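Local structure of thermostable carboxypeptidase 1 (Pyrococcus furiosus, 1KA2) at residues 216-226 with 267-278. The protein removes amino acids one by one from the C-terminus of peptides with broad specificity, as a cobalt-dependent homodimeric metallocarboxypeptidase of the M32 family. Numbering follows the deposited sequence.
With MG (magnesium ion), chain B.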
loop_
_atom_site.group_PDB
_atom_site.type_symbol
_atom_site.label_atom_id
_atom_site.label_comp_id
_atom_site.label_asym_id
_atom_site.label_seq_id
_atom_site.Cartn_x
_atom_site.Cartn_y
_atom_site.Cartn_z
ATOM N N ASN A 216 -20.033 -11.892 -7.350
ATOM C CA ASN A 216 -19.013 -11.086 -8.020
ATOM C C ASN A 216 -17.762 -11.927 -8.308
ATOM O O ASN A 216 -17.229 -11.886 -9.417
ATOM C CB ASN A 216 -18.624 -9.851 -7.186
ATOM C CG ASN A 216 -19.680 -8.746 -7.237
ATOM O OD1 ASN A 216 -20.432 -8.639 -8.211
ATOM N ND2 ASN A 216 -19.728 -7.913 -6.194
ATOM N N LEU A 217 -17.302 -12.685 -7.312
ATOM C CA LEU A 217 -16.115 -13.530 -7.474
ATOM C C LEU A 217 -16.287 -14.489 -8.665
ATOM O O LEU A 217 -15.383 -14.648 -9.490
ATOM C CB LEU A 217 -15.871 -14.360 -6.207
ATOM C CG LEU A 217 -14.432 -14.782 -5.864
ATOM C CD1 LEU A 217 -14.464 -16.111 -5.081
ATOM C CD2 LEU A 217 -13.592 -14.938 -7.126
ATOM N N TRP A 218 -17.456 -15.122 -8.737
ATOM C CA TRP A 218 -17.760 -16.070 -9.802
ATOM C C TRP A 218 -17.722 -15.395 -11.167
ATOM O O TRP A 218 -17.215 -15.963 -12.137
ATOM C CB TRP A 218 -19.149 -16.669 -9.588
ATOM C CG TRP A 218 -19.504 -17.778 -10.545
ATOM C CD1 TRP A 218 -19.246 -19.113 -10.385
ATOM C CD2 TRP A 218 -20.232 -17.656 -11.775
ATOM N NE1 TRP A 218 -19.776 -19.828 -11.430
ATOM C CE2 TRP A 218 -20.389 -18.963 -12.298
ATOM C CE3 TRP A 218 -20.770 -16.574 -12.483
ATOM C CZ2 TRP A 218 -21.064 -19.217 -13.499
ATOM C CZ3 TRP A 218 -21.443 -16.824 -13.679
ATOM C CH2 TRP A 218 -21.584 -18.139 -14.173
ATOM N N ILE A 219 -18.271 -14.189 -11.249
ATOM C CA ILE A 219 -18.279 -13.476 -12.516
ATOM C C ILE A 219 -16.855 -13.107 -12.931
ATOM O O ILE A 219 -16.473 -13.274 -14.095
ATOM C CB ILE A 219 -19.146 -12.202 -12.436
ATOM C CG1 ILE A 219 -20.611 -12.598 -12.243
ATOM C CG2 ILE A 219 -18.964 -11.357 -13.699
ATOM C CD1 ILE A 219 -21.574 -11.425 -12.172
ATOM N N LEU A 220 -16.054 -12.617 -11.991
ATOM C CA LEU A 220 -14.692 -12.251 -12.347
ATOM C C LEU A 220 -13.873 -13.458 -12.828
ATOM O O LEU A 220 -13.047 -13.320 -13.728
ATOM C CB LEU A 220 -14.006 -11.539 -11.182
ATOM C CG LEU A 220 -14.529 -10.111 -10.945
ATOM C CD1 LEU A 220 -13.816 -9.498 -9.752
ATOM C CD2 LEU A 220 -14.305 -9.252 -12.194
ATOM N N GLN A 221 -14.103 -14.636 -12.251
ATOM C CA GLN A 221 -13.373 -15.826 -12.695
ATOM C C GLN A 221 -13.889 -16.229 -14.081
ATOM O O GLN A 221 -13.140 -16.763 -14.903
ATOM C CB GLN A 221 -13.565 -16.977 -11.711
ATOM C CG GLN A 221 -13.364 -16.564 -10.262
ATOM C CD GLN A 221 -13.453 -17.734 -9.283
ATOM O OE1 GLN A 221 -12.435 -18.193 -8.776
ATOM N NE2 GLN A 221 -14.658 -18.220 -9.021
ATOM N N LYS A 222 -15.164 -15.960 -14.347
ATOM C CA LYS A 222 -15.724 -16.280 -15.649
ATOM C C LYS A 222 -15.105 -15.381 -16.703
ATOM O O LYS A 222 -14.965 -15.781 -17.858
ATOM C CB LYS A 222 -17.244 -16.128 -15.637
ATOM C CG LYS A 222 -17.943 -17.306 -14.998
ATOM C CD LYS A 222 -17.560 -18.599 -15.707
ATOM C CE LYS A 222 -18.054 -19.811 -14.939
ATOM N NZ LYS A 222 -17.629 -21.083 -15.590
ATOM N N PHE A 223 -14.736 -14.170 -16.295
ATOM C CA PHE A 223 -14.099 -13.205 -17.196
ATOM C C PHE A 223 -12.607 -13.507 -17.338
ATOM O O PHE A 223 -11.935 -12.957 -18.215
ATOM C CB PHE A 223 -14.234 -11.770 -16.660
ATOM C CG PHE A 223 -15.612 -11.169 -16.809
ATOM C CD1 PHE A 223 -16.590 -11.781 -17.590
ATOM C CD2 PHE A 223 -15.913 -9.950 -16.193
ATOM C CE1 PHE A 223 -17.839 -11.190 -17.756
ATOM C CE2 PHE A 223 -17.161 -9.348 -16.355
ATOM C CZ PHE A 223 -18.125 -9.967 -17.137
ATOM N N GLY A 224 -12.084 -14.360 -16.464
ATOM C CA GLY A 224 -10.667 -14.668 -16.526
ATOM C C GLY A 224 -9.820 -13.624 -15.810
ATOM O O GLY A 224 -8.622 -13.490 -16.076
ATOM N N PHE A 225 -10.451 -12.874 -14.906
ATOM C CA PHE A 225 -9.761 -11.850 -14.121
ATOM C C PHE A 225 -8.705 -12.634 -13.329
ATOM O O PHE A 225 -9.041 -13.508 -12.532
ATOM C CB PHE A 225 -10.767 -11.155 -13.197
ATOM C CG PHE A 225 -10.251 -9.885 -12.570
ATOM C CD1 PHE A 225 -9.667 -8.898 -13.352
ATOM C CD2 PHE A 225 -10.393 -9.663 -11.208
ATOM C CE1 PHE A 225 -9.231 -7.700 -12.792
ATOM C CE2 PHE A 225 -9.963 -8.468 -10.634
ATOM C CZ PHE A 225 -9.380 -7.481 -11.436
ATOM N N PRO A 226 -7.416 -12.333 -13.551
ATOM C CA PRO A 226 -6.291 -13.009 -12.888
ATOM C C PRO A 226 -6.030 -12.702 -11.407
ATOM O O PRO A 226 -4.998 -12.121 -11.061
ATOM C CB PRO A 226 -5.113 -12.642 -13.787
ATOM C CG PRO A 226 -5.432 -11.229 -14.148
ATOM C CD PRO A 226 -6.927 -11.270 -14.452
ATOM N N THR A 267 -18.762 -3.855 -10.540
ATOM C CA THR A 267 -17.569 -4.699 -10.585
ATOM C C THR A 267 -17.168 -4.927 -12.052
ATOM O O THR A 267 -15.984 -4.842 -12.419
ATOM C CB THR A 267 -17.822 -6.065 -9.894
ATOM O OG1 THR A 267 -18.250 -5.852 -8.538
ATOM C CG2 THR A 267 -16.546 -6.894 -9.867
ATOM N N VAL A 268 -18.174 -5.198 -12.882
ATOM C CA VAL A 268 -17.975 -5.429 -14.310
ATOM C C VAL A 268 -17.404 -4.157 -14.930
ATOM O O VAL A 268 -16.437 -4.202 -15.700
ATOM C CB VAL A 268 -19.310 -5.794 -14.991
ATOM C CG1 VAL A 268 -19.087 -6.111 -16.469
ATOM C CG2 VAL A 268 -19.933 -6.976 -14.287
ATOM N N HIS A 269 -18.003 -3.022 -14.579
ATOM C CA HIS A 269 -17.546 -1.714 -15.073
ATOM C C HIS A 269 -16.051 -1.598 -14.788
ATOM O O HIS A 269 -15.249 -1.412 -15.700
ATOM C CB HIS A 269 -18.292 -0.580 -14.353
ATOM C CG HIS A 269 -17.886 0.796 -14.794
ATOM N ND1 HIS A 269 -18.443 1.421 -15.890
ATOM C CD2 HIS A 269 -16.997 1.677 -14.271
ATOM C CE1 HIS A 269 -17.919 2.628 -16.019
ATOM N NE2 HIS A 269 -17.039 2.809 -15.049
ATOM N N GLU A 270 -15.670 -1.721 -13.518
ATOM C CA GLU A 270 -14.261 -1.622 -13.165
ATOM C C GLU A 270 -13.423 -2.695 -13.857
ATOM O O GLU A 270 -12.284 -2.445 -14.222
ATOM C CB GLU A 270 -14.071 -1.694 -11.644
ATOM C CG GLU A 270 -14.720 -0.534 -10.851
ATOM C CD GLU A 270 -14.485 0.853 -11.467
ATOM O OE1 GLU A 270 -13.334 1.185 -11.827
ATOM O OE2 GLU A 270 -15.465 1.614 -11.572
ATOM N N PHE A 271 -13.973 -3.892 -14.041
ATOM C CA PHE A 271 -13.214 -4.937 -14.727
ATOM C C PHE A 271 -12.797 -4.426 -16.107
ATOM O O PHE A 271 -11.675 -4.685 -16.573
ATOM C CB PHE A 271 -14.059 -6.208 -14.898
ATOM C CG PHE A 271 -13.480 -7.187 -15.885
ATOM C CD1 PHE A 271 -12.430 -8.026 -15.523
ATOM C CD2 PHE A 271 -13.941 -7.218 -17.201
ATOM C CE1 PHE A 271 -11.839 -8.881 -16.457
ATOM C CE2 PHE A 271 -13.360 -8.068 -18.146
ATOM C CZ PHE A 271 -12.302 -8.902 -17.771
ATOM N N GLY A 272 -13.707 -3.703 -16.759
ATOM C CA GLY A 272 -13.427 -3.173 -18.084
ATOM C C GLY A 272 -12.227 -2.249 -18.094
ATOM O O GLY A 272 -11.439 -2.239 -19.045
ATOM N N HIS A 273 -12.099 -1.453 -17.037
ATOM C CA HIS A 273 -10.973 -0.544 -16.903
ATOM C C HIS A 273 -9.700 -1.357 -16.721
ATOM O O HIS A 273 -8.678 -1.095 -17.357
ATOM C CB HIS A 273 -11.134 0.349 -15.666
ATOM C CG HIS A 273 -12.108 1.470 -15.831
ATOM N ND1 HIS A 273 -11.946 2.466 -16.770
ATOM C CD2 HIS A 273 -13.227 1.785 -15.139
ATOM C CE1 HIS A 273 -12.921 3.346 -16.648
ATOM N NE2 HIS A 273 -13.711 2.954 -15.666
ATOM N N ALA A 274 -9.787 -2.346 -15.837
ATOM C CA ALA A 274 -8.651 -3.202 -15.490
ATOM C C ALA A 274 -8.081 -4.022 -16.645
ATOM O O ALA A 274 -6.866 -4.011 -16.872
ATOM C CB ALA A 274 -9.043 -4.122 -14.333
ATOM N N LEU A 275 -8.948 -4.730 -17.371
ATOM C CA LEU A 275 -8.513 -5.564 -18.498
ATOM C C LEU A 275 -7.633 -4.722 -19.401
ATOM O O LEU A 275 -6.582 -5.163 -19.874
ATOM C CB LEU A 275 -9.720 -6.085 -19.292
ATOM C CG LEU A 275 -9.385 -6.949 -20.522
ATOM C CD1 LEU A 275 -8.809 -8.280 -20.060
ATOM C CD2 LEU A 275 -10.626 -7.192 -21.353
ATOM N N TYR A 276 -8.073 -3.494 -19.619
ATOM C CA TYR A 276 -7.357 -2.533 -20.442
ATOM C C TYR A 276 -5.908 -2.360 -19.959
ATOM O O TYR A 276 -4.950 -2.473 -20.730
ATOM C CB TYR A 276 -8.109 -1.206 -20.382
ATOM C CG TYR A 276 -7.614 -0.105 -21.287
ATOM C CD1 TYR A 276 -6.468 -0.252 -22.075
ATOM C CD2 TYR A 276 -8.327 1.085 -21.380
ATOM C CE1 TYR A 276 -6.055 0.777 -22.942
ATOM C CE2 TYR A 276 -7.933 2.104 -22.226
ATOM C CZ TYR A 276 -6.804 1.958 -23.006
ATOM O OH TYR A 276 -6.446 3.013 -23.831
ATOM N N GLU A 277 -5.748 -2.083 -18.676
ATOM C CA GLU A 277 -4.415 -1.893 -18.122
ATOM C C GLU A 277 -3.671 -3.223 -18.064
ATOM O O GLU A 277 -2.454 -3.287 -18.228
ATOM C CB GLU A 277 -4.525 -1.278 -16.731
ATOM C CG GLU A 277 -5.029 0.147 -16.740
ATOM C CD GLU A 277 -4.074 1.099 -17.447
ATOM O OE1 GLU A 277 -2.846 0.840 -17.423
ATOM O OE2 GLU A 277 -4.546 2.112 -18.011
ATOM N N LEU A 278 -4.432 -4.282 -17.837
ATOM C CA LEU A 278 -3.908 -5.632 -17.755
ATOM C C LEU A 278 -3.375 -6.086 -19.112
ATOM O O LEU A 278 -2.342 -6.748 -19.189
ATOM C CB LEU A 278 -5.027 -6.569 -17.295
ATOM C CG LEU A 278 -4.793 -7.468 -16.077
ATOM C CD1 LEU A 278 -3.979 -6.751 -15.048
ATOM C CD2 LEU A 278 -6.139 -7.900 -15.489
HETATM MG MG MG B . -15.178 4.191 -14.875
HETATM O O HOH W 1 -14.833 3.829 -12.739
HETATM O O HOH W 2 -14.004 5.962 -14.467
HETATM O O HOH W 3 -16.816 5.621 -14.382
#
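With its CG trans to the backbone N (chi1 165°), F271 extends its ring from helix 261-278 to meet F223, which, with CG trans to the carbonyl carbon instead (chi1 -75°), brings its ring CD2 over one face of that ring, where its CB also lies. F223 CB sits 4.0 Å from the F271 ring centroid in a CH-pi contact, and F223 CD2 comes within 3.5 Å of F271 CD2, the two ring planes being inclined at 40°. F225 arrives at the edge instead: its CD1 lies near the plane of the F271 ring, 3.6 Å from F271 CD1. Along the flanks, V268 CG1 touches the edge of the F223 ring, L220 CD1 packs 3.8 Å from T267 CG2, and P226 CD, on the proline ring, lies 3.6 Å from L278 CD2.

Helix 209-223 ends in a Schellman motif, with G224 at positive phi as the C-prime residue, F225 N bonded to L220 O at 2.9 Å and a weak G224 N to Q221 O bond. The example illustrates how a metal-binding helix can be two-sided. While F271, inside the HEXXH motif, packs into this aromatic cluster, H269 and H273 turn to the magnesium ion, which E299 and three waters also bind; E270, the predicted proton donor/acceptor, accepts a hydrogen bond from one of them at OE2.

Polar ends at the T267 end turn to T263, whose OG1 bonds N216 ND2 and whose backbone O bonds T267 OG1. Around the pair, helix 295-309 meets the histidines, strands 241-243 and 248-253 touch A274, and helix 313-326 packs against W218 and I219.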